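Local coordinates for envelope polyprotein (PDB 5FXU) that forms the Gn ectodomain of the Puumala virus envelope spike and, as a glycosylated surface protein, probably presents antigenic sites on the virion, at residues C92-L97 against F194-K199; V98-A103 against Y229-V234; G225-Y230 against A315-V320. One frame throughout, in Å; residues are numbered along the deposited sequence.

The three contacts are tied together by two antiparallel neighbours, strands 185-197 and 228-234. Contact 1 lays the loop 92-97 on the first of these strands; contact 2 continues that loop, as 98-103, onto the second, with centres about 9 Å apart. Contact 3 brings the residues just before strand 228-234 against the loop 315-320, its centre about 10 Å from that of contact 1 and 18 Å from that of contact 2. Along the chain contacts 1 and 2 interlock, while contact 3 follows contact 1. Loops far apart in sequence are thereby gathered at one strand pair of the Gn head and the residues leading into it.

Contact 1 of 3, residues C92-L97 against F194-K199; sequences CLVPPL and FLIAKK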
loop_
_atom_site.group_PDB
_atom_site.type_symbol
_atom_site.label_atom_id
_atom_site.label_comp_id
_atom_site.label_asym_id
_atom_site.label_seq_id
_atom_site.Cartn_x
_atom_site.Cartn_y
_atom_site.Cartn_z
ATOM N N CYS A 92 -4.233 5.933 -3.136
ATOM C CA CYS A 92 -4.212 4.583 -3.658
ATOM C C CYS A 92 -5.356 3.742 -3.130
ATOM O O CYS A 92 -5.144 2.855 -2.327
ATOM C CB CYS A 92 -2.841 3.909 -3.399
ATOM S SG CYS A 92 -1.432 4.668 -4.255
ATOM N N LEU A 93 -6.549 4.031 -3.631
ATOM C CA LEU A 93 -7.749 3.216 -3.458
ATOM C C LEU A 93 -8.086 2.695 -4.837
ATOM O O LEU A 93 -8.821 3.325 -5.600
ATOM C CB LEU A 93 -8.949 4.021 -2.952
ATOM C CG LEU A 93 -9.105 4.213 -1.465
ATOM C CD1 LEU A 93 -8.069 5.218 -1.001
ATOM C CD2 LEU A 93 -10.505 4.715 -1.144
ATOM N N VAL A 94 -7.559 1.542 -5.154
ATOM C CA VAL A 94 -7.648 1.022 -6.489
ATOM C C VAL A 94 -8.862 0.085 -6.534
ATOM O O VAL A 94 -9.060 -0.722 -5.633
ATOM C CB VAL A 94 -6.336 0.310 -6.849
ATOM C CG1 VAL A 94 -6.356 -0.127 -8.298
ATOM C CG2 VAL A 94 -5.157 1.241 -6.595
ATOM N N PRO A 95 -9.713 0.222 -7.557
ATOM C CA PRO A 95 -10.868 -0.675 -7.620
ATOM C C PRO A 95 -10.465 -2.083 -7.956
ATOM O O PRO A 95 -9.391 -2.295 -8.511
ATOM C CB PRO A 95 -11.722 -0.101 -8.755
ATOM C CG PRO A 95 -11.266 1.301 -8.917
ATOM C CD PRO A 95 -9.804 1.287 -8.575
ATOM N N PRO A 96 -11.336 -3.047 -7.660
ATOM C CA PRO A 96 -11.053 -4.443 -8.060
ATOM C C PRO A 96 -10.838 -4.577 -9.562
ATOM O O PRO A 96 -11.428 -3.832 -10.314
ATOM C CB PRO A 96 -12.312 -5.198 -7.642
ATOM C CG PRO A 96 -13.060 -4.295 -6.718
ATOM C CD PRO A 96 -12.640 -2.894 -6.990
ATOM N N LEU A 97 -9.952 -5.487 -9.945
ATOM C CA LEU A 97 -9.589 -5.812 -11.334
ATOM C C LEU A 97 -8.678 -4.823 -12.067
ATOM O O LEU A 97 -8.127 -5.162 -13.108
ATOM C CB LEU A 97 -10.837 -6.113 -12.190
ATOM C CG LEU A 97 -11.830 -7.130 -11.594
ATOM C CD1 LEU A 97 -12.963 -7.376 -12.577
ATOM C CD2 LEU A 97 -11.164 -8.459 -11.205
ATOM N N PHE A 194 -1.453 -3.265 -2.395
ATOM C CA PHE A 194 -2.524 -2.273 -2.338
ATOM C C PHE A 194 -3.783 -2.962 -1.877
ATOM O O PHE A 194 -4.115 -4.038 -2.354
ATOM C CB PHE A 194 -2.699 -1.598 -3.705
ATOM C CG PHE A 194 -1.411 -1.034 -4.222
ATOM C CD1 PHE A 194 -0.470 -1.873 -4.833
ATOM C CD2 PHE A 194 -1.079 0.284 -3.996
ATOM C CE1 PHE A 194 0.767 -1.375 -5.233
ATOM C CE2 PHE A 194 0.146 0.793 -4.417
ATOM C CZ PHE A 194 1.081 -0.028 -5.017
ATOM N N LEU A 195 -4.448 -2.357 -0.905
ATOM C CA LEU A 195 -5.676 -2.884 -0.365
ATOM C C LEU A 195 -6.853 -2.592 -1.275
ATOM O O LEU A 195 -7.123 -1.428 -1.589
ATOM C CB LEU A 195 -5.950 -2.256 1.010
ATOM C CG LEU A 195 -7.188 -2.789 1.716
ATOM C CD1 LEU A 195 -6.993 -4.220 2.138
ATOM C CD2 LEU A 195 -7.442 -1.970 2.949
ATOM N N ILE A 196 -7.595 -3.632 -1.624
ATOM C CA ILE A 196 -8.741 -3.520 -2.529
ATOM C C ILE A 196 -9.999 -3.936 -1.772
ATOM O O ILE A 196 -10.047 -5.049 -1.226
ATOM C CB ILE A 196 -8.569 -4.467 -3.728
ATOM C CG1 ILE A 196 -7.193 -4.323 -4.416
ATOM C CG2 ILE A 196 -9.710 -4.312 -4.719
ATOM C CD1 ILE A 196 -6.868 -2.948 -4.911
ATOM N N ALA A 197 -11.014 -3.078 -1.742
ATOM C CA ALA A 197 -12.320 -3.424 -1.184
ATOM C C ALA A 197 -13.158 -4.196 -2.197
ATOM O O ALA A 197 -13.396 -3.729 -3.316
ATOM C CB ALA A 197 -13.056 -2.178 -0.783
ATOM N N LYS A 198 -13.609 -5.375 -1.789
ATOM C CA LYS A 198 -14.373 -6.262 -2.643
ATOM C C LYS A 198 -15.274 -7.169 -1.795
ATOM O O LYS A 198 -14.809 -8.036 -1.054
ATOM C CB LYS A 198 -13.427 -7.087 -3.525
ATOM C CG LYS A 198 -14.091 -8.080 -4.477
ATOM C CD LYS A 198 -14.950 -7.361 -5.508
ATOM C CE LYS A 198 -15.588 -8.302 -6.533
ATOM N NZ LYS A 198 -16.633 -9.243 -6.049
ATOM N N LYS A 199 -16.574 -6.967 -1.946
ATOM C CA LYS A 199 -17.605 -7.706 -1.223
ATOM C C LYS A 199 -18.117 -8.906 -2.046
ATOM O O LYS A 199 -18.090 -8.857 -3.279
ATOM C CB LYS A 199 -18.762 -6.747 -0.947
ATOM C CG LYS A 199 -19.137 -6.632 0.502
ATOM C CD LYS A 199 -20.107 -5.495 0.752
ATOM C CE LYS A 199 -21.152 -5.925 1.754
ATOM N NZ LYS A 199 -22.001 -4.768 2.102
HETATM O O HOH W 1 -5.651 0.251 -3.331
HETATM O O HOH W 2 -10.558 -0.794 -3.585
#
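The irregular loop between strand 79-89 and helix 102-105 rests here on the end of strand 185-197, where Ile196 reaches up between Val94 and Pro96. Its two branches divide the work. CD1 lies 3.2 Å from Val94 O and packs on Val94 CB, while CG2, anti to the backbone N (CG1 at chi1 -50°), touches the backbone nitrogen of Pro96 at 3.6 Å. The Pro96 ring spans the next two residues as well: its CG sits 3.5 Å from Ala197 O and 3.8 Å from Lys198 CD, the lysine's CD crossing the ring's CB-CG side at a slant. At the other end Cys92, joined by a disulfide to Cys111 of strand 107-116, lies at the edge of the Phe194 ring, its SG 5.4 Å from the ring centroid in a sulfur-aromatic contact. Loop and strand 185-197 of the Gn head make no direct backbone bonds with each other here; two waters bridge them. One molecule donates to Cys92 O and Leu195 O and accepts from Val94 N, bridging loop and strand through three bonds. A second donates to Val94 O and accepts from Ala197 N.

Contact 2 of 3, residues V98-A103 against Y229-V234; sequences VIETAA and YYICLV
Tyr229 and Glu100 meet through their polar ends, the tyrosine hydroxyl donating to Glu100 OE2 at 2.5 Å. The carboxylate takes this hydrogen on its syn lone pair, the side facing OE1, and its plane is turned 71° from that of the ring; OE2 itself lies at the ring edge. Two torsions bring the groups together. Tyr229 has chi1 61°, with CG lodged between its backbone N and carbonyl carbon, and Glu100 bends sharply at chi2 (97°), which turns a carboxylate on a CB that does not face the strand toward the phenol. The CG of Glu100 lies 3.5 Å from Ile231 CD1, and the isoleucine crosses the glutamate stem at a slant.

Ile231 offers both branches to the turn. Its CG1 branch, trans to the backbone N, leads to Glu100, whereas CG2 meets CD1 of Ile99 at 3.4 Å, tighter than usual for two carbons. The two isoleucines run past each other in opposite directions. CG2 of Ile99 adds a looser touch on Leu233 CD2 at 4.2 Å. Ile99 and Glu100 belong to a type I beta turn, Ile99 to Ala102; this turn leads into helix 102-105 and meets strand 228-234 through those two residues. Leu19 of strand 19-30 also packs on Ile99.

OE2 is gripped a second time, weakly, by Leu97 N. The short phenol bond and this N-H would both be expected to favour a negatively charged carboxylate at the margin of an otherwise apolar patch.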
loop_
_atom_site.group_PDB
_atom_site.type_symbol
_atom_site.label_atom_id
_atom_site.label_comp_id
_atom_site.label_asym_id
_atom_site.label_seq_id
_atom_site.Cartn_x
_atom_site.Cartn_y
_atom_site.Cartn_z
ATOM N N VAL A 98 -8.508 -3.609 -11.555
ATOM C CA VAL A 98 -7.783 -2.571 -12.301
ATOM C C VAL A 98 -6.308 -2.951 -12.469
ATOM O O VAL A 98 -5.806 -2.966 -13.597
ATOM C CB VAL A 98 -7.966 -1.190 -11.650
ATOM C CG1 VAL A 98 -7.010 -0.170 -12.219
ATOM C CG2 VAL A 98 -9.403 -0.736 -11.827
ATOM N N ILE A 99 -5.640 -3.280 -11.362
ATOM C CA ILE A 99 -4.258 -3.719 -11.432
ATOM C C ILE A 99 -4.175 -5.092 -12.128
ATOM O O ILE A 99 -3.300 -5.313 -12.968
ATOM C CB ILE A 99 -3.578 -3.743 -10.046
ATOM C CG1 ILE A 99 -3.374 -2.313 -9.558
ATOM C CG2 ILE A 99 -2.228 -4.450 -10.113
ATOM C CD1 ILE A 99 -3.057 -2.188 -8.090
ATOM N N GLU A 100 -5.075 -6.002 -11.768
ATOM C CA GLU A 100 -5.029 -7.379 -12.288
ATOM C C GLU A 100 -5.099 -7.447 -13.798
ATOM O O GLU A 100 -4.484 -8.314 -14.394
ATOM C CB GLU A 100 -6.145 -8.242 -11.688
ATOM C CG GLU A 100 -6.052 -8.422 -10.170
ATOM C CD GLU A 100 -6.946 -7.460 -9.394
ATOM O OE1 GLU A 100 -6.758 -6.210 -9.512
ATOM O OE2 GLU A 100 -7.833 -7.949 -8.660
ATOM N N THR A 101 -5.813 -6.510 -14.415
ATOM C CA THR A 101 -5.984 -6.499 -15.877
ATOM C C THR A 101 -5.268 -5.354 -16.581
ATOM O O THR A 101 -5.478 -5.144 -17.784
ATOM C CB THR A 101 -7.478 -6.467 -16.272
ATOM O OG1 THR A 101 -8.074 -5.239 -15.832
ATOM C CG2 THR A 101 -8.200 -7.626 -15.637
ATOM N N ALA A 102 -4.384 -4.656 -15.876
ATOM C CA ALA A 102 -3.680 -3.507 -16.453
ATOM C C ALA A 102 -2.771 -3.871 -17.639
ATOM O O ALA A 102 -2.576 -3.054 -18.541
ATOM C CB ALA A 102 -2.892 -2.763 -15.385
ATOM N N ALA A 103 -2.190 -5.061 -17.622
ATOM C CA ALA A 103 -1.342 -5.512 -18.725
ATOM C C ALA A 103 -2.152 -5.664 -20.012
ATOM O O ALA A 103 -1.652 -5.357 -21.065
ATOM C CB ALA A 103 -0.647 -6.818 -18.382
ATOM N N TYR A 229 -9.043 -7.636 -0.264
ATOM C CA TYR A 229 -7.840 -8.409 -0.517
ATOM C C TYR A 229 -6.718 -7.490 -0.856
ATOM O O TYR A 229 -6.946 -6.312 -1.054
ATOM C CB TYR A 229 -8.063 -9.396 -1.663
ATOM C CG TYR A 229 -8.409 -8.805 -2.996
ATOM C CD1 TYR A 229 -9.733 -8.546 -3.346
ATOM C CD2 TYR A 229 -7.425 -8.568 -3.945
ATOM C CE1 TYR A 229 -10.056 -8.009 -4.602
ATOM C CE2 TYR A 229 -7.736 -8.045 -5.198
ATOM C CZ TYR A 229 -9.048 -7.774 -5.510
ATOM O OH TYR A 229 -9.330 -7.256 -6.735
ATOM N N TYR A 230 -5.500 -8.022 -0.896
ATOM C CA TYR A 230 -4.370 -7.226 -1.340
ATOM C C TYR A 230 -3.969 -7.696 -2.745
ATOM O O TYR A 230 -4.017 -8.890 -3.040
ATOM C CB TYR A 230 -3.185 -7.313 -0.356
ATOM C CG TYR A 230 -3.304 -6.448 0.873
ATOM C CD1 TYR A 230 -2.915 -5.105 0.838
ATOM C CD2 TYR A 230 -3.751 -6.958 2.069
ATOM C CE1 TYR A 230 -2.977 -4.312 1.966
ATOM C CE2 TYR A 230 -3.828 -6.174 3.192
ATOM C CZ TYR A 230 -3.446 -4.847 3.153
ATOM O OH TYR A 230 -3.526 -4.070 4.289
ATOM N N ILE A 231 -3.536 -6.735 -3.571
ATOM C CA ILE A 231 -2.913 -7.024 -4.848
ATOM C C ILE A 231 -1.504 -6.470 -4.773
ATOM O O ILE A 231 -1.306 -5.328 -4.363
ATOM C CB ILE A 231 -3.774 -6.500 -6.020
ATOM C CG1 ILE A 231 -3.418 -7.226 -7.293
ATOM C CG2 ILE A 231 -3.684 -4.984 -6.180
ATOM C CD1 ILE A 231 -4.023 -8.628 -7.372
ATOM N N CYS A 232 -0.515 -7.302 -5.104
ATOM C CA CYS A 232 0.887 -6.999 -4.827
ATOM C C CYS A 232 1.692 -7.158 -6.077
ATOM O O CYS A 232 1.342 -7.950 -6.957
ATOM C CB CYS A 232 1.462 -7.942 -3.742
ATOM S SG CYS A 232 0.512 -7.981 -2.189
ATOM N N LEU A 233 2.784 -6.411 -6.152
ATOM C CA LEU A 233 3.761 -6.605 -7.195
ATOM C C LEU A 233 5.065 -6.904 -6.516
ATOM O O LEU A 233 5.393 -6.291 -5.502
ATOM C CB LEU A 233 3.889 -5.375 -8.084
ATOM C CG LEU A 233 2.912 -5.117 -9.232
ATOM C CD1 LEU A 233 2.376 -6.319 -9.987
ATOM C CD2 LEU A 233 1.759 -4.356 -8.647
ATOM N N VAL A 234 5.805 -7.838 -7.096
ATOM C CA VAL A 234 7.034 -8.332 -6.530
ATOM C C VAL A 234 8.213 -7.735 -7.290
ATOM O O VAL A 234 8.272 -7.811 -8.502
ATOM C CB VAL A 234 7.068 -9.863 -6.631
ATOM C CG1 VAL A 234 8.272 -10.401 -5.912
ATOM C CG2 VAL A 234 5.800 -10.462 -6.030
#

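Contact 3 of 3, residues G225-Y230 against A315-V320; sequences GFQGYY and AKDDPV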
loop_
_atom_site.group_PDB
_atom_site.type_symbol
_atom_site.label_atom_id
_atom_site.label_comp_id
_atom_site.label_asym_id
_atom_site.label_seq_id
_atom_site.Cartn_x
_atom_site.Cartn_y
_atom_site.Cartn_z
ATOM N N GLY A 225 -15.379 -8.055 9.948
ATOM C CA GLY A 225 -16.130 -8.244 8.747
ATOM C C GLY A 225 -15.634 -7.584 7.472
ATOM O O GLY A 225 -16.251 -7.793 6.443
ATOM N N PHE A 226 -14.555 -6.795 7.497
ATOM C CA PHE A 226 -14.051 -6.189 6.257
ATOM C C PHE A 226 -13.863 -7.213 5.106
ATOM O O PHE A 226 -13.373 -8.312 5.316
ATOM C CB PHE A 226 -12.760 -5.429 6.474
ATOM C CG PHE A 226 -12.161 -4.922 5.182
ATOM C CD1 PHE A 226 -12.688 -3.820 4.537
ATOM C CD2 PHE A 226 -11.115 -5.611 4.573
ATOM C CE1 PHE A 226 -12.167 -3.387 3.325
ATOM C CE2 PHE A 226 -10.590 -5.175 3.380
ATOM C CZ PHE A 226 -11.118 -4.061 2.752
ATOM N N GLN A 227 -14.324 -6.851 3.913
ATOM C CA GLN A 227 -14.231 -7.716 2.752
ATOM C C GLN A 227 -13.345 -7.090 1.702
ATOM O O GLN A 227 -13.601 -5.983 1.216
ATOM C CB GLN A 227 -15.614 -8.065 2.186
ATOM C CG GLN A 227 -16.292 -9.185 2.971
ATOM C CD GLN A 227 -17.579 -9.685 2.352
ATOM O OE1 GLN A 227 -17.571 -10.396 1.347
ATOM N NE2 GLN A 227 -18.695 -9.322 2.960
ATOM N N GLY A 228 -12.266 -7.797 1.385
ATOM C CA GLY A 228 -11.305 -7.307 0.423
ATOM C C GLY A 228 -10.076 -8.166 0.355
ATOM O O GLY A 228 -10.065 -9.298 0.832
ATOM N N TYR A 229 -9.043 -7.636 -0.264
ATOM C CA TYR A 229 -7.840 -8.409 -0.517
ATOM C C TYR A 229 -6.718 -7.490 -0.856
ATOM O O TYR A 229 -6.946 -6.312 -1.054
ATOM C CB TYR A 229 -8.063 -9.396 -1.663
ATOM C CG TYR A 229 -8.409 -8.805 -2.996
ATOM C CD1 TYR A 229 -9.733 -8.546 -3.346
ATOM C CD2 TYR A 229 -7.425 -8.568 -3.945
ATOM C CE1 TYR A 229 -10.056 -8.009 -4.602
ATOM C CE2 TYR A 229 -7.736 -8.045 -5.198
ATOM C CZ TYR A 229 -9.048 -7.774 -5.510
ATOM O OH TYR A 229 -9.330 -7.256 -6.735
ATOM N N TYR A 230 -5.500 -8.022 -0.896
ATOM C CA TYR A 230 -4.370 -7.226 -1.340
ATOM C C TYR A 230 -3.969 -7.696 -2.745
ATOM O O TYR A 230 -4.017 -8.890 -3.040
ATOM C CB TYR A 230 -3.185 -7.313 -0.356
ATOM C CG TYR A 230 -3.304 -6.448 0.873
ATOM C CD1 TYR A 230 -2.915 -5.105 0.838
ATOM C CD2 TYR A 230 -3.751 -6.958 2.069
ATOM C CE1 TYR A 230 -2.977 -4.312 1.966
ATOM C CE2 TYR A 230 -3.828 -6.174 3.192
ATOM C CZ TYR A 230 -3.446 -4.847 3.153
ATOM O OH TYR A 230 -3.526 -4.070 4.289
ATOM N N ALA A 315 -13.508 -3.962 11.232
ATOM C CA ALA A 315 -14.807 -4.336 11.772
ATOM C C ALA A 315 -15.961 -4.225 10.789
ATOM O O ALA A 315 -16.943 -4.958 10.924
ATOM C CB ALA A 315 -15.135 -3.538 13.041
ATOM N N LYS A 316 -15.891 -3.299 9.839
ATOM C CA LYS A 316 -17.043 -3.072 8.947
ATOM C C LYS A 316 -16.852 -3.674 7.569
ATOM O O LYS A 316 -15.863 -3.378 6.891
ATOM C CB LYS A 316 -17.355 -1.571 8.826
ATOM C CG LYS A 316 -17.731 -0.890 10.138
ATOM C CD LYS A 316 -18.947 -1.525 10.782
ATOM C CE LYS A 316 -19.392 -0.720 11.987
ATOM N NZ LYS A 316 -20.602 -1.343 12.594
ATOM N N ASP A 317 -17.820 -4.507 7.176
ATOM C CA ASP A 317 -17.931 -5.038 5.811
ATOM C C ASP A 317 -17.730 -3.963 4.757
ATOM O O ASP A 317 -16.889 -4.094 3.860
ATOM C CB ASP A 317 -19.307 -5.683 5.573
ATOM C CG ASP A 317 -19.449 -7.072 6.218
ATOM O OD1 ASP A 317 -19.679 -7.123 7.453
ATOM O OD2 ASP A 317 -19.346 -8.104 5.497
ATOM N N ASP A 318 -18.536 -2.910 4.883
ATOM C CA ASP A 318 -18.404 -1.699 4.081
ATOM C C ASP A 318 -17.224 -0.927 4.633
ATOM O O ASP A 318 -17.230 -0.599 5.822
ATOM C CB ASP A 318 -19.652 -0.821 4.216
ATOM C CG ASP A 318 -20.905 -1.502 3.691
ATOM O OD1 ASP A 318 -20.823 -2.268 2.693
ATOM O OD2 ASP A 318 -21.979 -1.250 4.286
ATOM N N PRO A 319 -16.222 -0.635 3.778
ATOM C CA PRO A 319 -14.998 -0.001 4.257
ATOM C C PRO A 319 -15.192 1.394 4.888
ATOM O O PRO A 319 -15.888 2.246 4.326
ATOM C CB PRO A 319 -14.130 0.095 2.999
ATOM C CG PRO A 319 -15.081 0.045 1.852
ATOM C CD PRO A 319 -16.255 -0.763 2.308
ATOM N N VAL A 320 -14.627 1.580 6.078
ATOM C CA VAL A 320 -14.520 2.889 6.694
ATOM C C VAL A 320 -13.060 3.283 6.593
ATOM O O VAL A 320 -12.229 2.715 7.299
ATOM C CB VAL A 320 -14.965 2.855 8.156
ATOM C CG1 VAL A 320 -14.711 4.199 8.826
ATOM C CG2 VAL A 320 -16.432 2.510 8.230
HETATM O O HOH W 3 -15.777 -4.262 1.385
#
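Phe226 and Asp317 have the nearest CA atoms between two loops of the Gn head: the one leading into strand 228-234 and the connection from strand 310-313 to strand 321-323. These CA atoms are 4.1 Å apart, yet the backbones are joined here by CA-H...O contacts: Asp317 CA points its hydrogen at Gly225 O (3.3 Å), and Phe226 CA does the same toward Lys316 O (3.4 Å). Gly225 fits because it lacks a side chain, since a CB would run into the Asp317 carboxylate.

The apolar part is slender. Phe226 has its CG anti to the backbone N (chi1 174°), which sets the ring so that its CE1 edge meets Pro319 CB at 4.0 Å, the two side chains crossing at about a right angle. Lys316 O lies in the plane of the same ring, at its edge. Val312 of strand 310-313 touches both Phe226 and Pro319, so the pair continues into the neighbouring strand.

Polar links close the contact. One water donates to both Gln227 O and Asp317 O, holding the two backbones together. Lys207 forms a salt bridge with OD2 of Asp317, probably steadying its charge, and Gln227 OE1 accepts from Val200 N, which helps fix the amide's rotation. Gln227 NE2 donates to that OD2 at 2.9 Å and 153°, reaching its anti lone pair from an amide turned 81° to the carboxylate.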